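Local structure of phytase (Citrobacter braakii, 3ZHC) at residues E353-K358 with S372-T377. The protein belongs to the histidine phosphatase superfamily, branch 2, whose members share a core of a mixed beta-sheet flanked by helices. The protein carries 2 engineered substitutions. Sequence-based numbering, arbitrary orientation.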
ATOM      1  N   GLU B 353      11.565 -13.790   8.186  1.00 13.47           N
ATOM      2  CA  GLU B 353      11.871 -15.075   7.569  1.00 13.83           C
ATOM      3  C   GLU B 353      11.055 -15.315   6.348  1.00 14.17           C
ATOM      4  O   GLU B 353       9.846 -15.213   6.395  1.00 14.07           O
ATOM      5  CB  GLU B 353      11.588 -16.191   8.555  1.00 13.81           C
ATOM      6  CG  GLU B 353      12.475 -16.186   9.751  1.00 13.75           C
ATOM      7  CD  GLU B 353      12.126 -17.276  10.767  1.00 13.83           C
ATOM      8  OE1 GLU B 353      11.156 -18.044  10.533  1.00 13.92           O
ATOM      9  OE2 GLU B 353      12.824 -17.357  11.798  1.00 13.08           O
ATOM     10  N   LEU B 354      11.739 -15.640   5.244  1.00 14.70           N
ATOM     11  CA  LEU B 354      11.111 -16.072   4.025  1.00 15.05           C
ATOM     12  C   LEU B 354      11.168 -17.601   4.171  1.00 15.56           C
ATOM     13  O   LEU B 354      12.254 -18.187   4.252  1.00 15.41           O
ATOM     14  CB  LEU B 354      11.862 -15.542   2.832  1.00 15.01           C
ATOM     15  CG  LEU B 354      11.260 -15.645   1.433  1.00 15.50           C
ATOM     16  CD1 LEU B 354       9.798 -15.144   1.364  1.00 15.60           C
ATOM     17  CD2 LEU B 354      12.140 -14.880   0.426  1.00 15.46           C
ATOM     18  N   VAL B 355       9.994 -18.236   4.230  1.00 16.26           N
ATOM     19  CA  VAL B 355       9.883 -19.676   4.533  1.00 16.84           C
ATOM     20  C   VAL B 355       9.396 -20.456   3.312  1.00 17.46           C
ATOM     21  O   VAL B 355       8.331 -20.172   2.794  1.00 17.50           O
ATOM     22  CB  VAL B 355       8.926 -19.907   5.740  1.00 16.76           C
ATOM     23  CG1 VAL B 355       8.807 -21.378   6.074  1.00 16.83           C
ATOM     24  CG2 VAL B 355       9.414 -19.129   6.955  1.00 16.68           C
ATOM     25  N   PHE B 356      10.197 -21.429   2.875  1.00 18.27           N
ATOM     26  CA  PHE B 356       9.879 -22.309   1.758  1.00 18.92           C
ATOM     27  C   PHE B 356       9.570 -23.686   2.356  1.00 19.75           C
ATOM     28  O   PHE B 356      10.464 -24.338   2.892  1.00 19.66           O
ATOM     29  CB  PHE B 356      11.047 -22.384   0.777  1.00 18.92           C
ATOM     30  CG  PHE B 356      11.436 -21.050   0.188  1.00 18.43           C
ATOM     31  CD1 PHE B 356      12.343 -20.208   0.857  1.00 18.11           C
ATOM     32  CD2 PHE B 356      10.906 -20.625  -1.030  1.00 18.02           C
ATOM     33  CE1 PHE B 356      12.712 -18.945   0.303  1.00 17.71           C
ATOM     34  CE2 PHE B 356      11.270 -19.374  -1.587  1.00 17.59           C
ATOM     35  CZ  PHE B 356      12.174 -18.539  -0.910  1.00 17.48           C
ATOM     36  N   GLU B 357       8.303 -24.105   2.262  1.00 20.78           N
ATOM     37  CA  GLU B 357       7.808 -25.365   2.828  1.00 21.64           C
ATOM     38  C   GLU B 357       7.504 -26.387   1.743  1.00 22.18           C
ATOM     39  O   GLU B 357       6.823 -26.068   0.802  1.00 22.09           O
ATOM     40  CB  GLU B 357       6.524 -25.107   3.608  1.00 21.78           C
ATOM     41  CG  GLU B 357       6.694 -24.276   4.874  1.00 22.42           C
ATOM     42  CD  GLU B 357       5.375 -23.751   5.424  1.00 23.66           C
ATOM     43  OE1 GLU B 357       4.295 -24.186   4.967  1.00 24.49           O
ATOM     44  OE2 GLU B 357       5.416 -22.890   6.322  1.00 25.49           O
ATOM     45  N   LYS B 358       8.025 -27.613   1.899  1.00 23.03           N
ATOM     46  CA  LYS B 358       7.735 -28.736   0.990  1.00 23.65           C
ATOM     47  C   LYS B 358       6.654 -29.610   1.634  1.00 24.25           C
ATOM     48  O   LYS B 358       6.900 -30.252   2.664  1.00 24.09           O
ATOM     49  CB  LYS B 358       8.975 -29.562   0.697  1.00 23.70           C
ATOM     50  CG  LYS B 358       8.767 -30.674  -0.358  1.00 23.85           C
ATOM     51  CD  LYS B 358      10.059 -31.382  -0.619  1.00 24.17           C
ATOM     52  CE  LYS B 358       9.903 -32.512  -1.562  1.00 24.44           C
ATOM     53  NZ  LYS B 358      11.171 -33.332  -1.638  1.00 25.00           N
ATOM     54  N   SER B 372       5.984 -18.483   2.522  1.00 20.05           N
ATOM     55  CA  SER B 372       5.442 -17.583   3.538  1.00 19.70           C
ATOM     56  C   SER B 372       6.478 -16.598   4.017  1.00 19.09           C
ATOM     57  O   SER B 372       7.676 -16.803   3.823  1.00 18.91           O
ATOM     58  CB  SER B 372       4.959 -18.393   4.743  1.00 19.75           C
ATOM     59  OG  SER B 372       3.942 -19.286   4.370  1.00 20.49           O
ATOM     60  N   PHE B 373       6.009 -15.517   4.641  1.00 18.55           N
ATOM     61  CA  PHE B 373       6.904 -14.592   5.334  1.00 18.13           C
ATOM     62  C   PHE B 373       6.512 -14.572   6.807  1.00 17.75           C
ATOM     63  O   PHE B 373       5.430 -14.124   7.139  1.00 17.48           O
ATOM     64  CB  PHE B 373       6.923 -13.173   4.743  1.00 18.07           C
ATOM     65  CG  PHE B 373       8.169 -12.405   5.135  1.00 17.60           C
ATOM     66  CD1 PHE B 373       8.238 -11.729   6.338  1.00 16.96           C
ATOM     67  CD2 PHE B 373       9.298 -12.397   4.293  1.00 17.39           C
ATOM     68  CE1 PHE B 373       9.412 -11.033   6.700  1.00 16.93           C
ATOM     69  CE2 PHE B 373      10.464 -11.709   4.653  1.00 16.74           C
ATOM     70  CZ  PHE B 373      10.519 -11.032   5.849  1.00 16.44           C
ATOM     71  N   VAL B 374       7.410 -15.077   7.671  1.00 17.46           N
ATOM     72  CA  VAL B 374       7.198 -15.120   9.136  1.00 17.26           C
ATOM     73  C   VAL B 374       8.034 -14.004   9.791  1.00 17.12           C
ATOM     74  O   VAL B 374       9.234 -13.873   9.519  1.00 17.16           O
ATOM     75  CB  VAL B 374       7.546 -16.501   9.717  1.00 17.22           C
ATOM     76  CG1 VAL B 374       7.405 -16.513  11.223  1.00 17.18           C
ATOM     77  CG2 VAL B 374       6.654 -17.559   9.095  1.00 17.22           C
ATOM     78  N   TYR B 375       7.383 -13.216  10.651  1.00 16.88           N
ATOM     79  CA  TYR B 375       7.974 -12.025  11.250  1.00 16.68           C
ATOM     80  C   TYR B 375       7.289 -11.661  12.568  1.00 16.73           C
ATOM     81  O   TYR B 375       6.274 -12.250  12.925  1.00 16.83           O
ATOM     82  CB  TYR B 375       7.796 -10.859  10.286  1.00 16.57           C
ATOM     83  CG  TYR B 375       6.338 -10.401  10.186  1.00 16.35           C
ATOM     84  CD1 TYR B 375       5.371 -11.160   9.470  1.00 16.07           C
ATOM     85  CD2 TYR B 375       5.913  -9.223  10.821  1.00 15.90           C
ATOM     86  CE1 TYR B 375       4.018 -10.731   9.395  1.00 16.11           C
ATOM     87  CE2 TYR B 375       4.569  -8.788  10.751  1.00 15.99           C
ATOM     88  CZ  TYR B 375       3.634  -9.538  10.044  1.00 15.77           C
ATOM     89  OH  TYR B 375       2.355  -9.107   9.987  1.00 15.93           O
ATOM     90  N   GLN B 376       7.862 -10.681  13.268  1.00 16.67           N
ATOM     91  CA  GLN B 376       7.269 -10.097  14.470  1.00 16.69           C
ATOM     92  C   GLN B 376       6.848  -8.706  14.158  1.00 16.89           C
ATOM     93  O   GLN B 376       7.591  -7.965  13.478  1.00 16.91           O
ATOM     94  CB  GLN B 376       8.278 -10.050  15.602  1.00 16.68           C
ATOM     95  CG  GLN B 376       8.590 -11.430  16.205  1.00 16.43           C
ATOM     96  CD  GLN B 376      10.027 -11.577  16.614  1.00 15.96           C
ATOM     97  OE1 GLN B 376      10.915 -11.305  15.832  1.00 15.92           O
ATOM     98  NE2 GLN B 376      10.266 -12.030  17.845  1.00 15.71           N
ATOM     99  N   THR B 377       5.662  -8.310  14.641  1.00 17.08           N
ATOM    100  CA  THR B 377       5.217  -6.925  14.515  1.00 17.35           C
ATOM    101  C   THR B 377       6.169  -6.041  15.327  1.00 17.59           C
ATOM    102  O   THR B 377       6.870  -6.533  16.232  1.00 17.73           O
ATOM    103  CB  THR B 377       3.759  -6.709  14.990  1.00 17.31           C
ATOM    104  OG1 THR B 377       3.619  -7.113  16.351  1.00 17.30           O
ATOM    105  CG2 THR B 377       2.781  -7.510  14.129  1.00 17.30           C
TER
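Glu353 O is held by two neighbouring donors of strand 366-375: Val374 N donates a hydrogen bond to it (2.8 Å), and Phe373 CA, 3.2 Å away, adds a CA-H...O contact. The same oxygen stands 3.5 Å above the Phe373 ring plane, offset toward its rim, so the aromatic face lies against peptide backbone. Glu353 N returns a bond to Val374 O (2.7 Å). At the next hydrogen-bonded pair, Val355 N meets Ser372 O almost straight (178° at the hydrogen), and Ser372 N answers to Val355 O. Leu354 and Phe373 form the non-hydrogen-bonded pair between these two, the regular pattern of an antiparallel hairpin. Their side chains cross at about a right angle, Leu354 CD1 reaching the ring edge at Phe373 CD2 (4.0 Å). With CG of Phe373 trans to the backbone N (chi1 -160°), the ring lies against the Glu353 peptide. On the other face, beta-branched valines suit extended strands: Val355 CG2 touches Val374 CG2 at 3.8 Å, a diagonal apolar contact. Glu353 runs alongside Val374, its extended chain carrying the buried carboxylate to Gln84, whose NE2 bonds OE1. The small Ser372 puts OG 4.4 Å from OE2 of Glu357, too far for a hydrogen bond, and its short side chain fits beside that carboxylate, whose OE1 bonds Trp359 NE1 while OE2 forms a salt bridge with Lys395 NZ. The hairpin 353-361/366-375 lies within the mixed sheet, between strands 28-38 and 394-398; helix 71-90 packs on the Glu353 face, while on the opposite face, bearing Leu354 and Phe373, the rings of Phe373 and Trp339 meet with planes at about 30°.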